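Local coordinates for protein rhodopsin (Todarodes pacificus, PDB 2Z73) that senses dim light through an 11-cis retinal chromophore, whose isomerization to all-trans activates a G protein that signals through phospholipase C, at residues Gly53-Leu58 / Met71-Leu76; Thr62-Thr67 / Phe322-Ser327; Leu76-Phe81 / Gly116-Met121. One frame throughout, in Å; residues are numbered along the deposited sequence.

Contact 1. Residues Gly53-Leu58 / Met71-Leu76; sequences GIVIYL and MFIINL. With BOG (octyl beta-D-glucopyranoside), chain C.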
loop_
_atom_site.group_PDB
_atom_site.type_symbol
_atom_site.label_atom_id
_atom_site.label_comp_id
_atom_site.label_asym_id
_atom_site.label_seq_id
_atom_site.Cartn_x
_atom_site.Cartn_y
_atom_site.Cartn_z
ATOM N N GLY A 53 -2.458 -2.019 -12.896
ATOM C CA GLY A 53 -2.970 -2.986 -13.854
ATOM C C GLY A 53 -1.794 -3.755 -14.440
ATOM O O GLY A 53 -1.826 -4.974 -14.566
ATOM N N ILE A 54 -0.743 -3.022 -14.785
ATOM C CA ILE A 54 0.440 -3.626 -15.356
ATOM C C ILE A 54 1.058 -4.676 -14.442
ATOM O O ILE A 54 1.435 -5.751 -14.900
ATOM C CB ILE A 54 1.503 -2.573 -15.667
ATOM C CG1 ILE A 54 0.941 -1.556 -16.657
ATOM C CG2 ILE A 54 2.744 -3.242 -16.217
ATOM C CD1 ILE A 54 1.949 -0.535 -17.125
ATOM N N VAL A 55 1.174 -4.372 -13.154
ATOM C CA VAL A 55 1.757 -5.337 -12.243
ATOM C C VAL A 55 0.860 -6.562 -12.185
ATOM O O VAL A 55 1.340 -7.691 -12.316
ATOM C CB VAL A 55 2.014 -4.732 -10.807
ATOM C CG1 VAL A 55 0.975 -3.694 -10.479
ATOM C CG2 VAL A 55 2.018 -5.837 -9.753
ATOM N N ILE A 56 -0.440 -6.356 -12.035
ATOM C CA ILE A 56 -1.355 -7.490 -12.006
ATOM C C ILE A 56 -1.271 -8.306 -13.302
ATOM O O ILE A 56 -1.226 -9.536 -13.266
ATOM C CB ILE A 56 -2.813 -7.050 -11.824
ATOM C CG1 ILE A 56 -2.996 -6.365 -10.466
ATOM C CG2 ILE A 56 -3.732 -8.267 -11.958
ATOM C CD1 ILE A 56 -4.422 -5.909 -10.209
ATOM N N TYR A 57 -1.257 -7.616 -14.441
ATOM C CA TYR A 57 -1.182 -8.284 -15.737
ATOM C C TYR A 57 0.114 -9.066 -15.843
ATOM O O TYR A 57 0.092 -10.283 -16.006
ATOM C CB TYR A 57 -1.275 -7.257 -16.876
ATOM C CG TYR A 57 -1.148 -7.839 -18.275
ATOM C CD1 TYR A 57 -0.013 -7.600 -19.047
ATOM C CD2 TYR A 57 -2.160 -8.630 -18.821
ATOM C CE1 TYR A 57 0.112 -8.127 -20.319
ATOM C CE2 TYR A 57 -2.041 -9.167 -20.091
ATOM C CZ TYR A 57 -0.903 -8.910 -20.835
ATOM O OH TYR A 57 -0.770 -9.438 -22.102
ATOM N N LEU A 58 1.241 -8.364 -15.732
ATOM C CA LEU A 58 2.556 -8.995 -15.817
ATOM C C LEU A 58 2.802 -10.105 -14.783
ATOM O O LEU A 58 3.294 -11.178 -15.133
ATOM C CB LEU A 58 3.653 -7.931 -15.707
ATOM C CG LEU A 58 4.351 -7.512 -17.007
ATOM C CD1 LEU A 58 3.386 -7.554 -18.178
ATOM C CD2 LEU A 58 4.941 -6.121 -16.844
ATOM N N MET A 71 1.858 -13.562 -5.012
ATOM C CA MET A 71 0.415 -13.415 -4.931
ATOM C C MET A 71 0.150 -12.166 -4.078
ATOM O O MET A 71 -0.746 -11.375 -4.381
ATOM C CB MET A 71 -0.211 -14.658 -4.284
ATOM C CG MET A 71 -0.277 -15.888 -5.200
ATOM S SD MET A 71 -0.794 -17.429 -4.362
ATOM C CE MET A 71 -2.426 -16.890 -3.692
ATOM N N PHE A 72 0.951 -11.993 -3.021
ATOM C CA PHE A 72 0.814 -10.838 -2.140
ATOM C C PHE A 72 0.966 -9.575 -2.975
ATOM O O PHE A 72 0.205 -8.626 -2.812
ATOM C CB PHE A 72 1.878 -10.828 -1.034
ATOM C CG PHE A 72 1.813 -12.004 -0.093
ATOM C CD1 PHE A 72 0.595 -12.497 0.357
ATOM C CD2 PHE A 72 2.983 -12.618 0.349
ATOM C CE1 PHE A 72 0.546 -13.592 1.234
ATOM C CE2 PHE A 72 2.942 -13.707 1.219
ATOM C CZ PHE A 72 1.726 -14.194 1.661
ATOM N N ILE A 73 1.961 -9.569 -3.863
ATOM C CA ILE A 73 2.210 -8.418 -4.730
ATOM C C ILE A 73 0.976 -8.127 -5.579
ATOM O O ILE A 73 0.571 -6.975 -5.744
ATOM C CB ILE A 73 3.416 -8.658 -5.683
ATOM C CG1 ILE A 73 4.734 -8.477 -4.926
ATOM C CG2 ILE A 73 3.373 -7.681 -6.856
ATOM C CD1 ILE A 73 5.977 -8.739 -5.778
ATOM N N ILE A 74 0.381 -9.184 -6.113
ATOM C CA ILE A 74 -0.800 -9.028 -6.931
ATOM C C ILE A 74 -1.926 -8.465 -6.076
ATOM O O ILE A 74 -2.587 -7.496 -6.456
ATOM C CB ILE A 74 -1.204 -10.386 -7.576
ATOM C CG1 ILE A 74 -0.158 -10.769 -8.635
ATOM C CG2 ILE A 74 -2.588 -10.293 -8.225
ATOM C CD1 ILE A 74 -0.307 -12.161 -9.195
ATOM N N ASN A 75 -2.129 -9.070 -4.910
ATOM C CA ASN A 75 -3.175 -8.635 -3.993
ATOM C C ASN A 75 -3.011 -7.144 -3.672
ATOM O O ASN A 75 -3.997 -6.399 -3.618
ATOM C CB ASN A 75 -3.128 -9.461 -2.702
ATOM C CG ASN A 75 -4.244 -9.093 -1.742
ATOM O OD1 ASN A 75 -5.417 -9.356 -2.008
ATOM N ND2 ASN A 75 -3.886 -8.474 -0.628
ATOM N N LEU A 76 -1.763 -6.727 -3.462
ATOM C CA LEU A 76 -1.446 -5.334 -3.157
ATOM C C LEU A 76 -1.839 -4.445 -4.345
ATOM O O LEU A 76 -2.426 -3.375 -4.172
ATOM C CB LEU A 76 0.054 -5.189 -2.906
ATOM C CG LEU A 76 0.562 -4.205 -1.855
ATOM C CD1 LEU A 76 2.038 -3.941 -2.108
ATOM C CD2 LEU A 76 -0.215 -2.896 -1.905
HETATM C C1 BOG C . 11.259 -15.376 -5.369
HETATM O O1 BOG C . 11.005 -14.492 -4.363
HETATM C C2 BOG C . 12.493 -14.760 -5.977
HETATM O O2 BOG C . 12.267 -13.396 -6.503
HETATM C C3 BOG C . 12.784 -15.715 -7.044
HETATM O O3 BOG C . 13.926 -15.170 -7.599
HETATM C C4 BOG C . 13.003 -17.159 -6.433
HETATM O O4 BOG C . 13.285 -18.076 -7.443
HETATM C C5 BOG C . 11.774 -17.707 -5.840
HETATM O O5 BOG C . 11.501 -16.760 -4.814
HETATM C C6 BOG C . 11.992 -19.149 -5.213
HETATM O O6 BOG C . 10.673 -19.652 -4.632
HETATM C "C1'" BOG C . 9.610 -14.419 -4.449
HETATM C "C2'" BOG C . 9.292 -13.778 -3.192
HETATM C "C3'" BOG C . 8.524 -12.583 -3.644
HETATM C "C4'" BOG C . 8.966 -11.615 -2.702
HETATM C "C5'" BOG C . 8.000 -10.501 -2.859
HETATM C "C6'" BOG C . 8.802 -9.384 -2.470
HETATM C "C7'" BOG C . 7.868 -8.267 -2.697
HETATM C "C8'" BOG C . 8.774 -7.193 -2.952
#

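Contact 2. Residues Thr62-Thr67 / Phe322-Ser327; sequences TKSLQT and FREAIS. With BOG (octyl beta-D-glucopyranoside), chain C.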
loop_
_atom_site.group_PDB
_atom_site.type_symbol
_atom_site.label_atom_id
_atom_site.label_comp_id
_atom_site.label_asym_id
_atom_site.label_seq_id
_atom_site.Cartn_x
_atom_site.Cartn_y
_atom_site.Cartn_z
ATOM N N THR A 62 3.423 -13.844 -16.287
ATOM C CA THR A 62 4.814 -14.166 -16.553
ATOM C C THR A 62 5.203 -15.409 -15.768
ATOM O O THR A 62 4.813 -15.558 -14.609
ATOM C CB THR A 62 5.742 -13.014 -16.168
ATOM O OG1 THR A 62 5.413 -11.857 -16.949
ATOM C CG2 THR A 62 7.178 -13.393 -16.419
ATOM N N LYS A 63 5.967 -16.301 -16.400
ATOM C CA LYS A 63 6.389 -17.550 -15.770
ATOM C C LYS A 63 7.430 -17.355 -14.677
ATOM O O LYS A 63 7.402 -18.040 -13.652
ATOM C CB LYS A 63 6.939 -18.517 -16.825
ATOM C CG LYS A 63 7.315 -19.891 -16.261
ATOM C CD LYS A 63 7.837 -20.854 -17.325
ATOM C CE LYS A 63 9.175 -20.407 -17.888
ATOM N NZ LYS A 63 9.718 -21.386 -18.879
ATOM N N SER A 64 8.354 -16.427 -14.890
ATOM C CA SER A 64 9.397 -16.171 -13.911
ATOM C C SER A 64 8.853 -15.535 -12.640
ATOM O O SER A 64 9.527 -15.528 -11.609
ATOM C CB SER A 64 10.478 -15.278 -14.520
ATOM O OG SER A 64 9.928 -14.087 -15.045
ATOM N N LEU A 65 7.632 -15.011 -12.709
ATOM C CA LEU A 65 7.011 -14.374 -11.552
ATOM C C LEU A 65 5.866 -15.218 -10.973
ATOM O O LEU A 65 4.966 -14.682 -10.332
ATOM C CB LEU A 65 6.463 -13.005 -11.956
ATOM C CG LEU A 65 7.312 -12.077 -12.831
ATOM C CD1 LEU A 65 6.575 -10.753 -13.044
ATOM C CD2 LEU A 65 8.659 -11.832 -12.172
ATOM N N GLN A 66 5.913 -16.532 -11.169
ATOM C CA GLN A 66 4.850 -17.423 -10.699
ATOM C C GLN A 66 4.931 -18.010 -9.280
ATOM O O GLN A 66 4.175 -18.936 -8.951
ATOM C CB GLN A 66 4.688 -18.578 -11.690
ATOM C CG GLN A 66 3.302 -18.697 -12.281
ATOM C CD GLN A 66 2.940 -17.498 -13.124
ATOM O OE1 GLN A 66 2.933 -16.372 -12.642
ATOM N NE2 GLN A 66 2.641 -17.735 -14.401
ATOM N N THR A 67 5.825 -17.497 -8.442
ATOM C CA THR A 67 5.944 -18.013 -7.079
ATOM C C THR A 67 4.783 -17.557 -6.193
ATOM O O THR A 67 4.202 -16.500 -6.422
ATOM C CB THR A 67 7.277 -17.578 -6.435
ATOM O OG1 THR A 67 7.608 -16.254 -6.875
ATOM C CG2 THR A 67 8.396 -18.535 -6.817
ATOM N N PHE A 322 10.699 -8.165 -12.795
ATOM C CA PHE A 322 9.589 -7.326 -13.230
ATOM C C PHE A 322 10.035 -6.381 -14.332
ATOM O O PHE A 322 9.328 -6.184 -15.322
ATOM C CB PHE A 322 9.043 -6.520 -12.057
ATOM C CG PHE A 322 7.889 -5.632 -12.417
ATOM C CD1 PHE A 322 6.718 -6.166 -12.938
ATOM C CD2 PHE A 322 7.968 -4.261 -12.221
ATOM C CE1 PHE A 322 5.644 -5.347 -13.256
ATOM C CE2 PHE A 322 6.899 -3.433 -12.533
ATOM C CZ PHE A 322 5.733 -3.977 -13.052
ATOM N N ARG A 323 11.210 -5.791 -14.162
ATOM C CA ARG A 323 11.735 -4.876 -15.164
ATOM C C ARG A 323 12.001 -5.626 -16.458
ATOM O O ARG A 323 11.896 -5.067 -17.554
ATOM C CB ARG A 323 13.033 -4.228 -14.664
ATOM C CG ARG A 323 12.817 -3.063 -13.712
ATOM C CD ARG A 323 14.114 -2.650 -13.049
ATOM N NE ARG A 323 15.181 -2.340 -14.001
ATOM C CZ ARG A 323 15.252 -1.232 -14.735
ATOM N NH1 ARG A 323 14.314 -0.295 -14.639
ATOM N NH2 ARG A 323 16.273 -1.055 -15.561
ATOM N N GLU A 324 12.346 -6.899 -16.326
ATOM C CA GLU A 324 12.626 -7.735 -17.487
ATOM C C GLU A 324 11.326 -7.793 -18.284
ATOM O O GLU A 324 11.245 -7.336 -19.424
ATOM C CB GLU A 324 13.027 -9.135 -17.009
ATOM C CG GLU A 324 13.942 -9.918 -17.929
ATOM C CD GLU A 324 14.030 -11.380 -17.524
ATOM O OE1 GLU A 324 14.925 -12.092 -18.025
ATOM O OE2 GLU A 324 13.187 -11.818 -16.704
ATOM N N ALA A 325 10.299 -8.341 -17.650
ATOM C CA ALA A 325 8.983 -8.475 -18.257
ATOM C C ALA A 325 8.511 -7.196 -18.944
ATOM O O ALA A 325 7.994 -7.237 -20.056
ATOM C CB ALA A 325 7.968 -8.906 -17.185
ATOM N N ILE A 326 8.673 -6.057 -18.290
ATOM C CA ILE A 326 8.232 -4.811 -18.901
ATOM C C ILE A 326 8.945 -4.603 -20.229
ATOM O O ILE A 326 8.312 -4.346 -21.250
ATOM C CB ILE A 326 8.487 -3.586 -17.968
ATOM C CG1 ILE A 326 7.651 -3.719 -16.695
ATOM C CG2 ILE A 326 8.094 -2.288 -18.673
ATOM C CD1 ILE A 326 7.726 -2.513 -15.794
ATOM N N SER A 327 10.266 -4.733 -20.213
ATOM C CA SER A 327 11.066 -4.543 -21.423
ATOM C C SER A 327 10.586 -5.442 -22.556
ATOM O O SER A 327 10.709 -5.097 -23.733
ATOM C CB SER A 327 12.540 -4.835 -21.129
ATOM O OG SER A 327 12.749 -6.211 -20.870
HETATM C C1 BOG C . 11.259 -15.376 -5.369
HETATM O O1 BOG C . 11.005 -14.492 -4.363
HETATM C C2 BOG C . 12.493 -14.760 -5.977
HETATM O O2 BOG C . 12.267 -13.396 -6.503
HETATM C C3 BOG C . 12.784 -15.715 -7.044
HETATM O O3 BOG C . 13.926 -15.170 -7.599
HETATM C C4 BOG C . 13.003 -17.159 -6.433
HETATM O O4 BOG C . 13.285 -18.076 -7.443
HETATM C C5 BOG C . 11.774 -17.707 -5.840
HETATM O O5 BOG C . 11.501 -16.760 -4.814
HETATM C C6 BOG C . 11.992 -19.149 -5.213
HETATM O O6 BOG C . 10.673 -19.652 -4.632
HETATM C "C1'" BOG C . 9.610 -14.419 -4.449
HETATM C "C2'" BOG C . 9.292 -13.778 -3.192
HETATM C "C3'" BOG C . 8.524 -12.583 -3.644
HETATM C "C4'" BOG C . 8.966 -11.615 -2.702
HETATM C "C5'" BOG C . 8.000 -10.501 -2.859
HETATM C "C6'" BOG C . 8.802 -9.384 -2.470
HETATM C "C7'" BOG C . 7.868 -8.267 -2.697
HETATM C "C8'" BOG C . 8.774 -7.193 -2.952
#

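Contact 3. Residues Leu76-Phe81 / Gly116-Met121; sequences LAFSDF and GIFGFM. With RET (retinal), chain D; PLM (palmitic acid), chain E.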
loop_
_atom_site.group_PDB
_atom_site.type_symbol
_atom_site.label_atom_id
_atom_site.label_comp_id
_atom_site.label_asym_id
_atom_site.label_seq_id
_atom_site.Cartn_x
_atom_site.Cartn_y
_atom_site.Cartn_z
ATOM N N LEU A 76 -1.763 -6.727 -3.462
ATOM C CA LEU A 76 -1.446 -5.334 -3.157
ATOM C C LEU A 76 -1.839 -4.445 -4.345
ATOM O O LEU A 76 -2.426 -3.375 -4.172
ATOM C CB LEU A 76 0.054 -5.189 -2.906
ATOM C CG LEU A 76 0.562 -4.205 -1.855
ATOM C CD1 LEU A 76 2.038 -3.941 -2.108
ATOM C CD2 LEU A 76 -0.215 -2.896 -1.905
ATOM N N ALA A 77 -1.507 -4.892 -5.553
ATOM C CA ALA A 77 -1.821 -4.134 -6.753
ATOM C C ALA A 77 -3.326 -4.026 -6.974
ATOM O O ALA A 77 -3.806 -2.998 -7.450
ATOM C CB ALA A 77 -1.159 -4.767 -7.959
ATOM N N PHE A 78 -4.071 -5.079 -6.646
ATOM C CA PHE A 78 -5.524 -5.048 -6.822
ATOM C C PHE A 78 -6.056 -4.001 -5.848
ATOM O O PHE A 78 -6.936 -3.201 -6.179
ATOM C CB PHE A 78 -6.151 -6.406 -6.486
ATOM C CG PHE A 78 -7.646 -6.438 -6.643
ATOM C CD1 PHE A 78 -8.228 -6.986 -7.775
ATOM C CD2 PHE A 78 -8.473 -5.869 -5.679
ATOM C CE1 PHE A 78 -9.607 -6.966 -7.949
ATOM C CE2 PHE A 78 -9.858 -5.845 -5.848
ATOM C CZ PHE A 78 -10.422 -6.392 -6.982
ATOM N N SER A 79 -5.502 -4.032 -4.644
ATOM C CA SER A 79 -5.860 -3.112 -3.597
ATOM C C SER A 79 -5.633 -1.681 -4.059
ATOM O O SER A 79 -6.537 -0.845 -4.021
ATOM C CB SER A 79 -5.005 -3.390 -2.359
ATOM O OG SER A 79 -5.334 -2.537 -1.283
ATOM N N ASP A 80 -4.420 -1.397 -4.504
ATOM C CA ASP A 80 -4.072 -0.058 -4.962
ATOM C C ASP A 80 -4.830 0.323 -6.222
ATOM O O ASP A 80 -5.158 1.502 -6.443
ATOM C CB ASP A 80 -2.568 0.032 -5.172
ATOM C CG ASP A 80 -1.803 -0.140 -3.882
ATOM O OD1 ASP A 80 -0.569 -0.358 -3.928
ATOM O OD2 ASP A 80 -2.440 -0.053 -2.818
ATOM N N PHE A 81 -5.123 -0.666 -7.055
ATOM C CA PHE A 81 -5.871 -0.395 -8.267
ATOM C C PHE A 81 -7.248 0.174 -7.903
ATOM O O PHE A 81 -7.612 1.260 -8.345
ATOM C CB PHE A 81 -6.081 -1.673 -9.084
ATOM C CG PHE A 81 -6.913 -1.451 -10.317
ATOM C CD1 PHE A 81 -6.336 -0.961 -11.478
ATOM C CD2 PHE A 81 -8.289 -1.662 -10.292
ATOM C CE1 PHE A 81 -7.115 -0.680 -12.586
ATOM C CE2 PHE A 81 -9.079 -1.385 -11.400
ATOM C CZ PHE A 81 -8.492 -0.892 -12.548
ATOM N N GLY A 116 -10.972 3.078 2.980
ATOM C CA GLY A 116 -10.426 2.503 4.189
ATOM C C GLY A 116 -10.090 1.037 4.073
ATOM O O GLY A 116 -9.029 0.591 4.519
ATOM N N ILE A 117 -11.004 0.290 3.465
ATOM C CA ILE A 117 -10.854 -1.145 3.292
ATOM C C ILE A 117 -9.582 -1.509 2.554
ATOM O O ILE A 117 -8.925 -2.477 2.910
ATOM C CB ILE A 117 -12.083 -1.733 2.550
ATOM C CG1 ILE A 117 -12.070 -3.260 2.620
ATOM C CG2 ILE A 117 -12.075 -1.302 1.112
ATOM C CD1 ILE A 117 -13.318 -3.900 2.036
ATOM N N PHE A 118 -9.221 -0.736 1.533
ATOM C CA PHE A 118 -8.002 -1.039 0.778
ATOM C C PHE A 118 -6.762 -0.360 1.317
ATOM O O PHE A 118 -5.647 -0.710 0.950
ATOM C CB PHE A 118 -8.193 -0.723 -0.707
ATOM C CG PHE A 118 -9.118 -1.678 -1.387
ATOM C CD1 PHE A 118 -10.425 -1.309 -1.700
ATOM C CD2 PHE A 118 -8.712 -2.981 -1.624
ATOM C CE1 PHE A 118 -11.314 -2.229 -2.236
ATOM C CE2 PHE A 118 -9.593 -3.919 -2.159
ATOM C CZ PHE A 118 -10.905 -3.537 -2.466
ATOM N N GLY A 119 -6.963 0.622 2.185
ATOM C CA GLY A 119 -5.837 1.292 2.804
ATOM C C GLY A 119 -5.359 0.323 3.870
ATOM O O GLY A 119 -4.159 0.128 4.064
ATOM N N PHE A 120 -6.311 -0.307 4.555
ATOM C CA PHE A 120 -5.966 -1.278 5.589
ATOM C C PHE A 120 -5.381 -2.518 4.928
ATOM O O PHE A 120 -4.533 -3.196 5.498
ATOM C CB PHE A 120 -7.207 -1.684 6.406
ATOM C CG PHE A 120 -7.760 -0.593 7.285
ATOM C CD1 PHE A 120 -9.131 -0.490 7.486
ATOM C CD2 PHE A 120 -6.916 0.316 7.919
ATOM C CE1 PHE A 120 -9.673 0.509 8.311
ATOM C CE2 PHE A 120 -7.436 1.320 8.747
ATOM C CZ PHE A 120 -8.829 1.416 8.944
ATOM N N MET A 121 -5.841 -2.803 3.714
ATOM C CA MET A 121 -5.388 -3.975 2.971
ATOM C C MET A 121 -3.978 -3.831 2.432
ATOM O O MET A 121 -3.219 -4.795 2.434
ATOM C CB MET A 121 -6.339 -4.290 1.822
ATOM C CG MET A 121 -6.171 -5.700 1.276
ATOM S SD MET A 121 -7.597 -6.278 0.297
ATOM C CE MET A 121 -6.957 -6.158 -1.334
HETATM C C1 RET D . -5.669 5.685 9.454
HETATM C C2 RET D . -4.141 5.717 9.742
HETATM C C3 RET D . -3.240 5.527 8.533
HETATM C C4 RET D . -3.616 4.290 7.700
HETATM C C5 RET D . -5.114 4.202 7.409
HETATM C C6 RET D . -6.060 4.826 8.183
HETATM C C7 RET D . -7.549 4.744 7.875
HETATM C C8 RET D . -8.178 5.385 6.796
HETATM C C9 RET D . -9.564 5.362 6.309
HETATM C C10 RET D . -9.746 6.108 5.212
HETATM C C11 RET D . -10.911 6.315 4.380
HETATM C C12 RET D . -11.020 7.101 3.266
HETATM C C13 RET D . -10.117 8.097 2.569
HETATM C C14 RET D . -10.508 8.663 1.387
HETATM C C15 RET D . -9.700 9.649 0.659
HETATM C C16 RET D . -6.400 5.171 10.694
HETATM C C17 RET D . -6.097 7.182 9.302
HETATM C C18 RET D . -5.350 3.359 6.183
HETATM C C19 RET D . -10.615 4.520 7.004
HETATM C C20 RET D . -8.774 8.424 3.260
HETATM C C1 PLM E . -6.745 -13.931 -16.213
HETATM O O2 PLM E . -6.979 -13.827 -17.411
HETATM C C2 PLM E . -5.891 -12.860 -15.528
HETATM C C3 PLM E . -6.625 -12.107 -14.410
HETATM C C4 PLM E . -6.635 -10.608 -14.687
HETATM C C5 PLM E . -7.090 -9.827 -13.488
HETATM C C6 PLM E . -7.090 -8.353 -13.814
HETATM C C7 PLM E . -8.012 -7.606 -12.876
HETATM C C8 PLM E . -8.051 -6.099 -13.179
HETATM C C9 PLM E . -8.598 -5.290 -12.001
HETATM C CA PLM E . -10.088 -5.052 -12.100
HETATM C CB PLM E . -10.685 -4.861 -10.721
HETATM C CC PLM E . -12.061 -4.228 -10.796
HETATM C CD PLM E . -12.648 -4.048 -9.410
HETATM C CE PLM E . -13.234 -2.665 -9.261
HETATM C CF PLM E . -14.729 -2.690 -8.994
HETATM C CG PLM E . -15.293 -1.281 -8.846
HETATM O O HOH W 1 -4.772 1.247 -1.157
#

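Contact 1. Residues Gly53-Leu58 / Met71-Leu76
Ile56 and Ile74 mark the point where the two backbones come nearest, their CA atoms 5.3 Å apart, on helices 31-61 and 70-87, which run in opposite senses. At this spacing short branches suffice to bridge the helices. The bond from CA to CB of Val55 points toward helix 70-87, and its CG2 meets CG2 of Ile73 at 3.7 Å, the two side chains passing at an oblique angle with only methyl groups in touch. Ile56 sits more loosely: its CG2 lies 4.4 Å from CG2 of Ile74, while CG1 of Ile56 rests 4.2 Å from the carbonyl O of Ile74. The pair belongs to the seven-helix bundle of the rhodopsin family, joining transmembrane helices 1 and 2 by apolar contact in their cytoplasmic halves. Val55 also touches Pro312 and Ile73 touches Tyr315, both on helix 311-318, and a bound palmitic acid reaches Ile56. The two branches of Ile73 serve different neighbours. With CG2 turned to Val55 and CG1 placed beside the backbone N (chi1 -78°), the longer arm leads off to the octyl chain of a detergent molecule, where its CD1 comes within 3.6 Å of C7' of the octyl glucoside.

Contact 2. Residues Thr62-Thr67 / Phe322-Ser327
Thr62, Ser64 and Leu65 of the first cytoplasmic loop face Phe322, Glu324 and Ala325 of helix 320-329, the short cytoplasmic helix 8 that follows the seventh transmembrane helix in rhodopsin-like receptors. The contact across the gap is mainly van der Waals. CB of Ala325 lies 3.9 Å from OG1 of Thr62, and CD2 of Leu65 approaches the backbone N of Phe322 at 4.2 Å. Two of the polar atoms here have partners outside the contact: Thr62 OG1 bonds to Leu58 O in the preceding helix, and Phe322 N is bonded to ND1 of His319. Ser64 OG and Glu324 OE2 face each other at 4.3 Å, too far for a direct bond. Within the loop, a type I beta turn from Lys63 to Gln66, with Gln66 N bonded to Lys63 O at 3.3 Å, brings Ser64 and Leu65 toward the helix. Detergent contacts gather at Thr67. Its CG2, extended opposite the carbonyl carbon, is 3.3 Å from O6 of the octyl glucoside, and its OG1 is 3.6 Å from C1', where the alkyl chain begins. Putting an alanine here removes both branches and would probably leave this side of the glucoside more loosely held. Inside the helix, the Phe322 ring carries CG1 of Ile326 over its centre, 4.1 Å above the plane.

Contact 3. Residues Leu76-Phe81 / Gly116-Met121
Ser79 lies against the rim of the Phe118 ring, its OG near the ring plane and 3.4 Å from CD2. The serine hydroxyl stands anti to the backbone N (chi1 -179°), which carries it across the interface toward the backbone of the other helix. There it approaches Phe118 O at 2.9 Å, but the angle is poor for a hydrogen bond, and the true partner of the hydroxyl is OG of Ser122, one turn further along. From the other helix Met121 bends at its thioether (chi3 105°) and brings CE to 3.5 Å from Ser79 CB, the same methyl lying in the plane of the Phe118 ring at its edge. The axes of segments 76-81 and 116-121, on transmembrane helices 2 and 3 of the receptor bundle, approach to 9.0 Å with 150° between their directions, a roughly antiparallel pairing at which the small Ser79 fits between the helices. Toward the lipid side, CE2 of Phe118 comes to the edge of the Phe78 ring, 4.2 Å from its CE2, and a palmitic acid chain touches the Phe78 ring. Deeper in, a water donates to both OD2 of Asp80 and Phe118 O. Ser122 OG is placed to bond both oxygens as well as Ser79 OG, its one proton presumably shared, so the aspartate is tied to helix 104-138 directly and through solvent. On the side of that helix turned to the chromophore, Gly116 and Gly119 make room for the retinal methyls, and CE2 of Phe120 rests 3.5 Å from retinal C7.

In the fold
Helix 70-87 unites contacts 1 and 3: they share Leu76, their centres lie 12 Å apart, and Ala77 packs on Val55 and Ile56, so one helix is joined to helix 31-61 and, further along, to helix 104-138. The centre of contact 2 lies about 11 Å from that of contact 1, and Leu58 packs against Phe322, Ala325 and Ile326. Contacts 2 and 3, with centres about 22 Å apart, do not touch. Along the chain the segments of contacts 1 and 2 alternate, contact 1 closes before contact 3 opens, and the loop closed by contact 2 encloses contact 3. Contact 3 borders the retinal pocket through helix 104-138, contact 1 packs on it, and contact 2 adjoins contact 1 at the cytoplasmic end.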